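Local structure of A1 protein (Enterobacteria phage Qbeta, 3RLK) at residues Pro23-Tyr28 against Ala66-Leu71; Pro51-Val56 against Asp116-Lys121; Asp78-Leu83 against Leu99-Leu104; Trp160-Ser165 against Lys178-Ile183. The protein is a minor coat protein of phage Qbeta, made by read-through of the coat gene's stop codon, and is probably required for infection. All coordinates share one frame; numbering follows the deposited sequence.

How the interactions relate
Starting from the N terminus, residues 23-28 return to 66-71 in interaction 1, closing a loop that contains strands 34-38, 40-42, 52-58 and 62-63. Before it closes, interaction 2 has already opened at 51-56, so the two cross; its partner comes only at 116-121. Nested inside that longer loop is interaction 3, 78-83 against 99-104. Interaction 4 follows in series and closes the short excursion between strands 154-159 and 183-188. Ile117 packs against the backbone of Leu104, joining interactions 2 and 3, while Leu99 touches Cys181 and Ile183 of interaction 4. A salt bridge from Asp116 to Lys178 ties interaction 2 to interaction 4. Interaction 1 touches none of the others.

Interaction 1: residues Pro23-Tyr28 against Ala66-Leu71; sequences PGTGKY and ALKDLL
Asp69 grips Thr25 with both carboxylate oxygens. Its OD1 accepts from Thr25 OG1 at 2.7 Å through the syn lone pair, and its OD2 accepts from Thr25 N at 2.8 Å, the bond nearly straight at 168°. With OG1 standing between its own N and carbonyl carbon (chi1 62°), the threonine presents hydroxyl and amide to the same carboxylate. Lys68, its chain bent near the end, brings NZ to Thr25 OG1 at 3.3 Å, so this hydroxyl both gives and receives.

Further on, the ring of Tyr28 and the side chain of Leu67 run alongside each other, pointing the same way; Leu67 CB comes to 3.8 Å from Tyr28 CD2, and CD1 lies over one ring face. A water links the two segments beside them, accepting from Leu67 N and donating to Lys27 O.

What holds Asp69 in place is its own turn. Ala66 N reaches Asp69 OD2 at 2.7 Å from the face of the carboxylate opposite to Thr25 N, and Asp69 N bonds back to Ala66 O. Outside the pair, Tyr28 OH is bonded to Val188 N, and Lys27 NZ forms a salt bridge with Asp64. Binding Thr25 fastens the end of the proline-rich N-terminal arm to the beta-barrel domain, while the bond from Ala66 N, leading into the helical turn 67-70, is as in one half of a capping box.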
loop_
_atom_site.group_PDB
_atom_site.type_symbol
_atom_site.label_atom_id
_atom_site.label_comp_id
_atom_site.label_asym_id
_atom_site.label_seq_id
_atom_site.Cartn_x
_atom_site.Cartn_y
_atom_site.Cartn_z
ATOM N N PRO A 23 14.259 9.615 7.625
ATOM C CA PRO A 23 13.261 10.698 7.588
ATOM C C PRO A 23 13.029 11.153 6.164
ATOM O O PRO A 23 13.856 10.917 5.282
ATOM C CB PRO A 23 13.923 11.826 8.382
ATOM C CG PRO A 23 15.485 11.589 8.156
ATOM C CD PRO A 23 15.643 10.079 7.863
ATOM N N GLY A 24 11.930 11.849 5.974
ATOM C CA GLY A 24 11.613 12.385 4.661
ATOM C C GLY A 24 12.263 13.755 4.564
ATOM O O GLY A 24 12.472 14.440 5.569
ATOM N N THR A 25 12.560 14.140 3.330
ATOM C CA THR A 25 13.110 15.454 3.032
ATOM C C THR A 25 12.143 16.407 2.349
ATOM O O THR A 25 12.556 17.505 1.924
ATOM C CB THR A 25 14.291 15.368 2.108
ATOM O OG1 THR A 25 13.881 14.790 0.852
ATOM C CG2 THR A 25 15.437 14.565 2.763
ATOM N N GLY A 26 10.880 16.002 2.214
ATOM C CA GLY A 26 9.873 16.885 1.541
ATOM C C GLY A 26 8.467 16.381 1.750
ATOM O O GLY A 26 8.196 15.560 2.638
ATOM N N LYS A 27 7.553 16.842 0.908
ATOM C CA LYS A 27 6.127 16.371 0.991
ATOM C C LYS A 27 5.747 15.923 -0.447
ATOM O O LYS A 27 6.366 16.328 -1.459
ATOM C CB LYS A 27 5.177 17.515 1.362
ATOM C CG LYS A 27 5.532 18.344 2.625
ATOM C CD LYS A 27 4.458 18.133 3.681
ATOM C CE LYS A 27 4.809 18.707 5.081
ATOM N NZ LYS A 27 5.612 17.744 5.935
ATOM N N TYR A 28 4.727 15.105 -0.539
ATOM C CA TYR A 28 4.259 14.583 -1.841
ATOM C C TYR A 28 2.754 14.311 -1.713
ATOM O O TYR A 28 2.305 13.492 -0.877
ATOM C CB TYR A 28 5.008 13.288 -2.123
ATOM C CG TYR A 28 4.569 12.576 -3.384
ATOM C CD1 TYR A 28 3.776 11.406 -3.331
ATOM C CD2 TYR A 28 4.973 13.040 -4.626
ATOM C CE1 TYR A 28 3.397 10.719 -4.438
ATOM C CE2 TYR A 28 4.587 12.335 -5.807
ATOM C CZ TYR A 28 3.832 11.174 -5.722
ATOM O OH TYR A 28 3.486 10.585 -6.919
ATOM N N ALA A 66 9.419 13.316 0.354
ATOM C CA ALA A 66 9.536 13.775 -1.058
ATOM C C ALA A 66 9.471 12.541 -1.946
ATOM O O ALA A 66 9.927 11.456 -1.560
ATOM C CB ALA A 66 10.846 14.550 -1.362
ATOM N N LEU A 67 8.928 12.695 -3.156
ATOM C CA LEU A 67 9.019 11.566 -4.080
ATOM C C LEU A 67 10.444 11.076 -4.169
ATOM O O LEU A 67 10.654 9.841 -4.125
ATOM C CB LEU A 67 8.562 11.955 -5.479
ATOM C CG LEU A 67 8.654 10.873 -6.547
ATOM C CD1 LEU A 67 7.733 9.689 -6.234
ATOM C CD2 LEU A 67 8.169 11.590 -7.812
ATOM N N LYS A 68 11.409 11.979 -4.304
ATOM C CA LYS A 68 12.791 11.469 -4.531
ATOM C C LYS A 68 13.258 10.611 -3.339
ATOM O O LYS A 68 14.159 9.775 -3.524
ATOM C CB LYS A 68 13.807 12.564 -4.839
ATOM C CG LYS A 68 14.200 13.515 -3.678
ATOM C CD LYS A 68 15.474 14.277 -3.944
ATOM C CE LYS A 68 16.197 14.542 -2.626
ATOM N NZ LYS A 68 15.540 15.642 -1.844
ATOM N N ASP A 69 12.658 10.769 -2.149
ATOM C CA ASP A 69 13.112 9.938 -1.003
ATOM C C ASP A 69 12.928 8.436 -1.218
ATOM O O ASP A 69 13.667 7.610 -0.634
ATOM C CB ASP A 69 12.352 10.285 0.295
ATOM C CG ASP A 69 12.638 11.694 0.761
ATOM O OD1 ASP A 69 13.756 12.157 0.395
ATOM O OD2 ASP A 69 11.766 12.350 1.386
ATOM N N LEU A 70 11.936 8.101 -2.046
ATOM C CA LEU A 70 11.556 6.708 -2.271
ATOM C C LEU A 70 12.167 6.105 -3.507
ATOM O O LEU A 70 11.905 4.912 -3.774
ATOM C CB LEU A 70 10.032 6.604 -2.374
ATOM C CG LEU A 70 9.240 7.362 -1.309
ATOM C CD1 LEU A 70 7.744 7.305 -1.583
ATOM C CD2 LEU A 70 9.485 6.857 0.145
ATOM N N LEU A 71 12.892 6.939 -4.283
ATOM C CA LEU A 71 13.453 6.556 -5.569
ATOM C C LEU A 71 14.986 6.361 -5.479
ATOM O O LEU A 71 15.628 6.838 -4.551
ATOM C CB LEU A 71 13.178 7.562 -6.650
ATOM C CG LEU A 71 11.653 7.743 -6.926
ATOM C CD1 LEU A 71 11.531 8.750 -8.072
ATOM C CD2 LEU A 71 10.823 6.473 -7.211
HETATM O O HOH W 1 7.836 15.149 -3.878
#

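Interaction 2: residues Pro51-Val56 against Asp116-Lys121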
loop_
_atom_site.group_PDB
_atom_site.type_symbol
_atom_site.label_atom_id
_atom_site.label_comp_id
_atom_site.label_asym_id
_atom_site.label_seq_id
_atom_site.Cartn_x
_atom_site.Cartn_y
_atom_site.Cartn_z
ATOM N N PRO A 51 -17.914 -5.816 6.085
ATOM C CA PRO A 51 -18.970 -4.998 5.538
ATOM C C PRO A 51 -18.591 -4.486 4.168
ATOM O O PRO A 51 -17.409 -4.522 3.768
ATOM C CB PRO A 51 -19.045 -3.808 6.494
ATOM C CG PRO A 51 -18.079 -4.053 7.644
ATOM C CD PRO A 51 -17.184 -5.187 7.211
ATOM N N ILE A 52 -19.535 -3.886 3.477
ATOM C CA ILE A 52 -19.161 -2.995 2.361
ATOM C C ILE A 52 -19.518 -1.621 2.852
ATOM O O ILE A 52 -20.640 -1.394 3.369
ATOM C CB ILE A 52 -19.864 -3.340 1.009
ATOM C CG1 ILE A 52 -19.485 -4.769 0.600
ATOM C CG2 ILE A 52 -19.503 -2.333 -0.066
ATOM C CD1 ILE A 52 -20.141 -5.287 -0.666
ATOM N N TYR A 53 -18.598 -0.706 2.646
ATOM C CA TYR A 53 -18.804 0.694 3.014
ATOM C C TYR A 53 -19.195 1.537 1.800
ATOM O O TYR A 53 -18.969 1.197 0.618
ATOM C CB TYR A 53 -17.526 1.280 3.634
ATOM C CG TYR A 53 -17.142 0.604 4.933
ATOM C CD1 TYR A 53 -17.520 1.143 6.151
ATOM C CD2 TYR A 53 -16.354 -0.573 4.936
ATOM C CE1 TYR A 53 -17.178 0.515 7.370
ATOM C CE2 TYR A 53 -16.002 -1.198 6.130
ATOM C CZ TYR A 53 -16.417 -0.635 7.345
ATOM O OH TYR A 53 -16.083 -1.243 8.544
ATOM N N ASN A 54 -19.793 2.662 2.121
ATOM C CA ASN A 54 -19.968 3.708 1.151
ATOM C C ASN A 54 -18.704 4.536 1.185
ATOM O O ASN A 54 -18.332 5.068 2.248
ATOM C CB ASN A 54 -21.147 4.570 1.591
ATOM C CG ASN A 54 -22.512 3.962 1.229
ATOM O OD1 ASN A 54 -22.711 3.421 0.148
ATOM N ND2 ASN A 54 -23.462 4.104 2.120
ATOM N N ALA A 55 -18.031 4.674 0.039
ATOM C CA ALA A 55 -16.865 5.524 -0.064
ATOM C C ALA A 55 -17.174 6.985 -0.227
ATOM O O ALA A 55 -17.898 7.333 -1.158
ATOM C CB ALA A 55 -15.886 5.009 -1.213
ATOM N N VAL A 56 -16.644 7.834 0.665
ATOM C CA VAL A 56 -16.818 9.289 0.544
ATOM C C VAL A 56 -15.506 9.988 0.165
ATOM O O VAL A 56 -14.505 9.817 0.853
ATOM C CB VAL A 56 -17.450 9.884 1.843
ATOM C CG1 VAL A 56 -17.484 11.458 1.818
ATOM C CG2 VAL A 56 -18.884 9.221 2.091
ATOM N N ASP A 116 -4.636 -3.247 6.413
ATOM C CA ASP A 116 -6.068 -2.902 6.549
ATOM C C ASP A 116 -6.620 -2.486 5.195
ATOM O O ASP A 116 -6.127 -1.524 4.582
ATOM C CB ASP A 116 -6.272 -1.716 7.500
ATOM C CG ASP A 116 -5.836 -2.042 8.930
ATOM O OD1 ASP A 116 -6.430 -2.958 9.495
ATOM O OD2 ASP A 116 -4.930 -1.363 9.470
ATOM N N ILE A 117 -7.636 -3.210 4.733
ATOM C CA ILE A 117 -8.178 -3.028 3.391
ATOM C C ILE A 117 -9.711 -3.025 3.594
ATOM O O ILE A 117 -10.208 -3.869 4.317
ATOM C CB ILE A 117 -7.781 -4.205 2.514
ATOM C CG1 ILE A 117 -6.264 -4.496 2.643
ATOM C CG2 ILE A 117 -8.264 -3.980 1.067
ATOM C CD1 ILE A 117 -5.895 -5.867 2.029
ATOM N N ARG A 118 -10.427 -2.052 3.048
ATOM C CA ARG A 118 -11.923 -2.037 3.190
ATOM C C ARG A 118 -12.546 -2.113 1.837
ATOM O O ARG A 118 -12.044 -1.504 0.875
ATOM C CB ARG A 118 -12.426 -0.790 3.956
ATOM C CG ARG A 118 -12.143 -0.921 5.453
ATOM C CD ARG A 118 -12.763 0.217 6.278
ATOM N NE ARG A 118 -12.587 -0.072 7.697
ATOM C CZ ARG A 118 -13.048 0.672 8.710
ATOM N NH1 ARG A 118 -13.802 1.726 8.490
ATOM N NH2 ARG A 118 -12.751 0.306 9.978
ATOM N N GLU A 119 -13.669 -2.831 1.716
ATOM C CA GLU A 119 -14.390 -2.813 0.424
ATOM C C GLU A 119 -15.392 -1.661 0.406
ATOM O O GLU A 119 -16.138 -1.485 1.393
ATOM C CB GLU A 119 -15.157 -4.133 0.293
ATOM C CG GLU A 119 -15.657 -4.384 -1.130
ATOM C CD GLU A 119 -15.749 -5.861 -1.423
ATOM O OE1 GLU A 119 -16.150 -6.614 -0.512
ATOM O OE2 GLU A 119 -15.390 -6.253 -2.543
ATOM N N GLY A 120 -15.462 -0.897 -0.680
ATOM C CA GLY A 120 -16.453 0.210 -0.629
ATOM C C GLY A 120 -17.085 0.495 -1.987
ATOM O O GLY A 120 -16.509 0.222 -3.068
ATOM N N LYS A 121 -18.268 1.090 -1.891
ATOM C CA LYS A 121 -19.069 1.415 -3.038
ATOM C C LYS A 121 -18.864 2.918 -3.395
ATOM O O LYS A 121 -19.133 3.767 -2.596
ATOM C CB LYS A 121 -20.553 1.141 -2.779
ATOM C CG LYS A 121 -21.382 1.416 -4.100
ATOM C CD LYS A 121 -22.856 1.378 -3.841
ATOM C CE LYS A 121 -23.638 1.660 -5.136
ATOM N NZ LYS A 121 -23.450 0.567 -6.211
HETATM O O HOH W 2 -14.605 -3.637 4.146
HETATM O O HOH W 3 -21.430 5.451 -2.031
#
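Pro51 O comes to 4.1 Å from Glu119 O where the two segments begin to run together, and a water beside them donates to Pro51 O and accepts from Glu119 N. At Ile52 the side chain makes only van der Waals contacts: CG2 packs 4.0 Å from Gly120 CA, while CG1 passes the carboxylate end of Glu119. That carboxylate is engaged elsewhere, with Trp50 NE1 and in a salt bridge with Arg131.

Tyr53 has the largest share of the contact. Its N donates to Glu119 O at 2.9 Å, almost perfectly straight and in the carbonyl plane, and its O accepts from Lys121 N at 2.6 Å. The two bonds flank Gly120, the usual parallel pattern. The phenol ring, with CG beside the backbone N (chi1 -64°), leans over Arg118, whose extended chain lays its guanidinium flat against the ring, the planes only 4° apart and the centres 4.6 Å apart. Arg118 CD sits over the same ring at 4.0 Å from its centroid, a CH-pi contact, and Tyr53 OH lies above the middle of the guanidinium.

Beyond Asn54, whose ND2 is bonded to Glu39 and whose OD1 shares a water with Lys121 O, Ala55 N donates to Lys121 O at 3.0 Å, from well above the carbonyl plane. Its methyl group touches the same oxygen.

The short strand segments cross at 64°, and three backbone bonds join them; the stack adds to these. Arg118 NH1 is also held by Leu37 O and by a salt bridge to Glu38, while the phenol covers one face, a pairing in which cation-pi attraction probably contributes.

Interaction 3: residues Asp78-Leu83 against Leu99-Leu104; sequences DWDSRL and LDATYL
Trp79 lies against the backbone where Leu99 leads into a short helix, with Asp100 as its N-cap. The indole comes to the chain obliquely, Trp79 CD1 standing 3.4 Å from Leu99 C, and its NE1 is bonded to Asp98 O just before the segment. Leu99 turns its own side chain the other way, onto Ile156 and Phe173.

At Asp100 the side chain crosses that of Trp79, CB of the tryptophan sitting 3.4 Å from Asp100 CG, and the carboxylate is nearly parallel to the indole, 6° off. With CG anti to the backbone N (chi1 -174°), the carboxylate folds back over the helix start: OD1 takes Tyr103 N at 2.9 Å from above its plane, and Thr102 N more weakly.

Ala101 offers its methyl group to the end of Arg82, 3.8 Å from NH2, and its N donates to a water that also accepts from Arg82 NH2. The same guanidinium nitrogen is bonded to Gly154 O, so the arginine links the residues after the turn to strand 154-159.

Thr102 then reaches across to the type I turn formed by 78-81. Asp80 OD2 stands only 3.7 Å from Asp100 OD1, and this closeness of like charges is probably offset by the donors around Asp80 OD2. Arg82 NE makes a salt bridge to Asp80 OD2 at 2.8 Å, on the syn side and with the oxygen in the guanidinium plane, while Thr102 OG1 donates to Asp80 OD2 at 2.7 Å, on the anti side.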
loop_
_atom_site.group_PDB
_atom_site.type_symbol
_atom_site.label_atom_id
_atom_site.label_comp_id
_atom_site.label_asym_id
_atom_site.label_seq_id
_atom_site.Cartn_x
_atom_site.Cartn_y
_atom_site.Cartn_z
ATOM N N ASP A 78 8.058 -5.435 -8.354
ATOM C CA ASP A 78 7.169 -5.469 -9.533
ATOM C C ASP A 78 6.392 -6.787 -9.524
ATOM O O ASP A 78 6.363 -7.492 -10.492
ATOM C CB ASP A 78 8.001 -5.223 -10.842
ATOM C CG ASP A 78 7.095 -4.992 -12.078
ATOM O OD1 ASP A 78 5.889 -4.613 -11.934
ATOM O OD2 ASP A 78 7.553 -5.232 -13.190
ATOM N N TRP A 79 5.754 -7.078 -8.377
ATOM C CA TRP A 79 5.112 -8.358 -8.095
ATOM C C TRP A 79 4.121 -8.770 -9.183
ATOM O O TRP A 79 4.094 -9.952 -9.603
ATOM C CB TRP A 79 4.361 -8.205 -6.759
ATOM C CG TRP A 79 5.175 -7.812 -5.519
ATOM C CD1 TRP A 79 5.365 -6.538 -4.981
ATOM C CD2 TRP A 79 5.934 -8.700 -4.703
ATOM N NE1 TRP A 79 6.131 -6.611 -3.841
ATOM C CE2 TRP A 79 6.507 -7.924 -3.648
ATOM C CE3 TRP A 79 6.165 -10.106 -4.733
ATOM C CZ2 TRP A 79 7.325 -8.503 -2.623
ATOM C CZ3 TRP A 79 6.962 -10.692 -3.716
ATOM C CH2 TRP A 79 7.511 -9.880 -2.647
ATOM N N ASP A 80 3.327 -7.802 -9.668
ATOM C CA ASP A 80 2.252 -8.043 -10.630
ATOM C C ASP A 80 2.607 -7.622 -12.061
ATOM O O ASP A 80 1.712 -7.505 -12.930
ATOM C CB ASP A 80 0.933 -7.383 -10.129
ATOM C CG ASP A 80 1.092 -5.923 -9.802
ATOM O OD1 ASP A 80 2.149 -5.352 -10.180
ATOM O OD2 ASP A 80 0.139 -5.293 -9.210
ATOM N N SER A 81 3.908 -7.373 -12.309
ATOM C CA SER A 81 4.437 -6.978 -13.634
ATOM C C SER A 81 3.894 -5.676 -14.227
ATOM O O SER A 81 4.039 -5.417 -15.423
ATOM C CB SER A 81 4.218 -8.116 -14.611
ATOM O OG SER A 81 5.102 -9.173 -14.283
ATOM N N ARG A 82 3.291 -4.828 -13.411
ATOM C CA ARG A 82 2.719 -3.586 -13.968
ATOM C C ARG A 82 3.760 -2.578 -14.459
ATOM O O ARG A 82 3.438 -1.608 -15.197
ATOM C CB ARG A 82 1.785 -2.959 -12.935
ATOM C CG ARG A 82 0.558 -3.829 -12.652
ATOM C CD ARG A 82 -0.483 -3.083 -11.761
ATOM N NE ARG A 82 0.097 -2.744 -10.428
ATOM C CZ ARG A 82 0.593 -1.558 -10.051
ATOM N NH1 ARG A 82 0.564 -0.462 -10.851
ATOM N NH2 ARG A 82 1.142 -1.471 -8.805
ATOM N N LEU A 83 5.003 -2.768 -13.984
ATOM C CA LEU A 83 6.107 -1.861 -14.311
ATOM C C LEU A 83 7.059 -2.464 -15.306
ATOM O O LEU A 83 8.085 -1.874 -15.616
ATOM C CB LEU A 83 6.884 -1.487 -13.039
ATOM C CG LEU A 83 6.003 -0.886 -11.941
ATOM C CD1 LEU A 83 6.816 -0.694 -10.727
ATOM C CD2 LEU A 83 5.442 0.471 -12.426
ATOM N N LEU A 99 4.807 -2.880 -2.586
ATOM C CA LEU A 99 3.892 -3.962 -2.246
ATOM C C LEU A 99 3.111 -4.422 -3.492
ATOM O O LEU A 99 3.126 -3.748 -4.526
ATOM C CB LEU A 99 2.907 -3.461 -1.174
ATOM C CG LEU A 99 3.474 -2.702 0.040
ATOM C CD1 LEU A 99 2.316 -2.650 0.997
ATOM C CD2 LEU A 99 4.647 -3.420 0.735
ATOM N N ASP A 100 2.440 -5.576 -3.370
ATOM C CA ASP A 100 1.712 -6.165 -4.475
ATOM C C ASP A 100 0.290 -5.615 -4.494
ATOM O O ASP A 100 -0.609 -6.131 -3.856
ATOM C CB ASP A 100 1.771 -7.665 -4.404
ATOM C CG ASP A 100 1.135 -8.355 -5.625
ATOM O OD1 ASP A 100 0.347 -7.722 -6.393
ATOM O OD2 ASP A 100 1.386 -9.571 -5.746
ATOM N N ALA A 101 0.075 -4.529 -5.254
ATOM C CA ALA A 101 -1.314 -3.922 -5.295
ATOM C C ALA A 101 -2.410 -4.888 -5.842
ATOM O O ALA A 101 -3.600 -4.758 -5.441
ATOM C CB ALA A 101 -1.289 -2.596 -6.160
ATOM N N THR A 102 -2.018 -5.820 -6.698
ATOM C CA THR A 102 -2.924 -6.857 -7.291
ATOM C C THR A 102 -3.321 -7.856 -6.211
ATOM O O THR A 102 -4.509 -8.005 -5.909
ATOM C CB THR A 102 -2.315 -7.539 -8.548
ATOM O OG1 THR A 102 -2.228 -6.581 -9.628
ATOM C CG2 THR A 102 -3.136 -8.762 -8.949
ATOM N N TYR A 103 -2.353 -8.473 -5.553
ATOM C CA TYR A 103 -2.660 -9.297 -4.401
ATOM C C TYR A 103 -3.544 -8.592 -3.385
ATOM O O TYR A 103 -4.448 -9.211 -2.853
ATOM C CB TYR A 103 -1.387 -9.694 -3.645
ATOM C CG TYR A 103 -1.663 -10.765 -2.649
ATOM C CD1 TYR A 103 -1.791 -12.083 -3.059
ATOM C CD2 TYR A 103 -1.811 -10.471 -1.305
ATOM C CE1 TYR A 103 -2.067 -13.093 -2.162
ATOM C CE2 TYR A 103 -2.086 -11.464 -0.379
ATOM C CZ TYR A 103 -2.155 -12.790 -0.826
ATOM O OH TYR A 103 -2.438 -13.748 0.065
ATOM N N LEU A 104 -3.243 -7.336 -3.056
ATOM C CA LEU A 104 -3.973 -6.687 -1.952
ATOM C C LEU A 104 -5.467 -6.546 -2.317
ATOM O O LEU A 104 -6.298 -6.278 -1.421
ATOM C CB LEU A 104 -3.386 -5.311 -1.626
ATOM C CG LEU A 104 -2.019 -5.353 -0.880
ATOM C CD1 LEU A 104 -1.298 -4.037 -0.919
ATOM C CD2 LEU A 104 -2.163 -5.811 0.594
HETATM O O HOH W 4 1.858 -3.976 -7.496
#

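Interaction 4: residues Trp160-Ser165 against Lys178-Ile183; sequences WRDPSS and KTKCPI
Over one face of the Trp160 indole stands the carbonyl oxygen of Lys180, 3.9 Å above the plane and displaced toward the rim. Cys181 comes at the benzene end: its CB touches Trp160 CE3 at 3.5 Å, from an oblique direction, and its SG lies at the edge of the six-membered ring, 5.2 Å from the centroid, a sulfur-aromatic contact. Phe176 meets the same indole edge-to-face. The other flat group, the guanidinium of Arg161, has a water at its edge and in its plane, which accepts from NH1 and donates to Thr179 O.

One backbone bond joins the segments. Arg161 N donates to Lys180 O at 2.8 Å and 170°, so this oxygen's hydrogen bond is to Arg161 N, while it only passes over the rim of the indole. Arg161 then crosses Pro182 at about a right angle, its CD 3.8 Å from Pro182 CG, before its chain bends at chi3 and carries the guanidinium to Asp20 and Ile19 O.

The extended chain of Lys180 runs alongside both Trp160 and Asp162. Its CD lies 4.0 Å from Trp160 CH2 and 3.7 Å from Asp162 OD2. The ammonium group stops short of a salt bridge with Asp162, NZ being bonded to Lys175 O instead. Asp162 OD1 closes an Asx turn by accepting from Ser164 N.

Both segments belong to the connection from strand 154-159 to strand 183-188: one leaves the first strand, the other enters the second, and Ile183 packs onto strand 129-135.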
loop_
_atom_site.group_PDB
_atom_site.type_symbol
_atom_site.label_atom_id
_atom_site.label_comp_id
_atom_site.label_asym_id
_atom_site.label_seq_id
_atom_site.Cartn_x
_atom_site.Cartn_y
_atom_site.Cartn_z
ATOM N N TRP A 160 10.518 -2.014 5.159
ATOM C CA TRP A 160 10.668 -3.276 5.893
ATOM C C TRP A 160 11.400 -3.006 7.204
ATOM O O TRP A 160 12.621 -2.549 7.221
ATOM C CB TRP A 160 11.480 -4.288 5.045
ATOM C CG TRP A 160 11.459 -5.597 5.658
ATOM C CD1 TRP A 160 12.416 -6.151 6.462
ATOM C CD2 TRP A 160 10.427 -6.566 5.533
ATOM N NE1 TRP A 160 12.033 -7.412 6.836
ATOM C CE2 TRP A 160 10.798 -7.674 6.318
ATOM C CE3 TRP A 160 9.174 -6.576 4.883
ATOM C CZ2 TRP A 160 10.016 -8.797 6.415
ATOM C CZ3 TRP A 160 8.390 -7.715 4.967
ATOM C CH2 TRP A 160 8.802 -8.795 5.779
ATOM N N ARG A 161 10.699 -3.331 8.289
ATOM C CA ARG A 161 11.129 -3.023 9.667
ATOM C C ARG A 161 11.590 -4.252 10.415
ATOM O O ARG A 161 12.185 -4.126 11.486
ATOM C CB ARG A 161 9.944 -2.402 10.436
ATOM C CG ARG A 161 9.583 -1.054 9.823
ATOM C CD ARG A 161 8.814 -0.241 10.831
ATOM N NE ARG A 161 9.664 0.204 11.950
ATOM C CZ ARG A 161 9.226 0.337 13.215
ATOM N NH1 ARG A 161 7.917 0.099 13.516
ATOM N NH2 ARG A 161 10.076 0.812 14.185
ATOM N N ASP A 162 11.327 -5.451 9.875
ATOM C CA ASP A 162 11.534 -6.706 10.607
ATOM C C ASP A 162 13.028 -7.072 10.573
ATOM O O ASP A 162 13.589 -7.274 9.499
ATOM C CB ASP A 162 10.661 -7.837 10.016
ATOM C CG ASP A 162 10.696 -9.166 10.838
ATOM O OD1 ASP A 162 11.578 -9.406 11.677
ATOM O OD2 ASP A 162 9.806 -10.017 10.635
ATOM N N PRO A 163 13.667 -7.144 11.773
ATOM C CA PRO A 163 15.079 -7.440 11.795
ATOM C C PRO A 163 15.369 -8.931 11.635
ATOM O O PRO A 163 16.545 -9.296 11.552
ATOM C CB PRO A 163 15.507 -6.969 13.189
ATOM C CG PRO A 163 14.198 -7.236 14.078
ATOM C CD PRO A 163 13.158 -6.737 13.112
ATOM N N SER A 164 14.335 -9.782 11.626
ATOM C CA SER A 164 14.517 -11.255 11.398
ATOM C C SER A 164 15.247 -11.560 10.080
ATOM O O SER A 164 15.179 -10.803 9.120
ATOM C CB SER A 164 13.168 -12.014 11.408
ATOM O OG SER A 164 12.307 -11.556 12.442
ATOM N N SER A 165 15.925 -12.721 10.052
ATOM C CA SER A 165 16.811 -13.152 8.941
ATOM C C SER A 165 17.719 -12.034 8.406
ATOM O O SER A 165 17.856 -11.850 7.203
ATOM C CB SER A 165 16.021 -13.819 7.786
ATOM O OG SER A 165 15.004 -14.701 8.245
ATOM N N LYS A 178 1.279 -5.213 7.881
ATOM C CA LYS A 178 1.488 -3.812 8.169
ATOM C C LYS A 178 2.439 -3.495 9.319
ATOM O O LYS A 178 2.924 -2.365 9.378
ATOM C CB LYS A 178 0.093 -3.205 8.437
ATOM C CG LYS A 178 -0.442 -3.686 9.783
ATOM C CD LYS A 178 -1.934 -3.344 9.861
ATOM C CE LYS A 178 -2.432 -3.490 11.245
ATOM N NZ LYS A 178 -3.677 -2.670 11.412
ATOM N N THR A 179 2.681 -4.433 10.239
ATOM C CA THR A 179 3.681 -4.240 11.302
ATOM C C THR A 179 5.161 -4.492 10.816
ATOM O O THR A 179 6.040 -3.665 11.091
ATOM C CB THR A 179 3.348 -5.149 12.454
ATOM O OG1 THR A 179 1.969 -4.864 12.785
ATOM C CG2 THR A 179 4.184 -4.800 13.689
ATOM N N LYS A 180 5.354 -5.566 10.060
ATOM C CA LYS A 180 6.634 -5.853 9.431
ATOM C C LYS A 180 6.999 -4.826 8.394
ATOM O O LYS A 180 8.202 -4.547 8.195
ATOM C CB LYS A 180 6.588 -7.193 8.760
ATOM C CG LYS A 180 6.530 -8.299 9.753
ATOM C CD LYS A 180 6.514 -9.605 9.004
ATOM C CE LYS A 180 6.085 -10.838 9.799
ATOM N NZ LYS A 180 6.196 -11.998 8.803
ATOM N N CYS A 181 5.992 -4.339 7.654
ATOM C CA CYS A 181 6.257 -3.467 6.493
ATOM C C CYS A 181 5.177 -2.392 6.278
ATOM O O CYS A 181 4.398 -2.470 5.307
ATOM C CB CYS A 181 6.481 -4.301 5.229
ATOM S SG CYS A 181 7.173 -3.487 3.775
ATOM N N PRO A 182 5.189 -1.342 7.130
ATOM C CA PRO A 182 4.101 -0.378 7.011
ATOM C C PRO A 182 4.207 0.450 5.727
ATOM O O PRO A 182 5.321 0.693 5.207
ATOM C CB PRO A 182 4.259 0.496 8.262
ATOM C CG PRO A 182 5.734 0.317 8.675
ATOM C CD PRO A 182 5.941 -1.153 8.386
ATOM N N ILE A 183 3.029 0.821 5.204
ATOM C CA ILE A 183 3.009 1.665 3.990
ATOM C C ILE A 183 3.498 3.038 4.348
ATOM O O ILE A 183 3.056 3.620 5.359
ATOM C CB ILE A 183 1.561 1.705 3.367
ATOM C CG1 ILE A 183 1.117 0.256 3.065
ATOM C CG2 ILE A 183 1.459 2.784 2.189
ATOM C CD1 ILE A 183 -0.391 0.047 2.796
HETATM O O HOH W 5 5.826 -1.296 12.308
#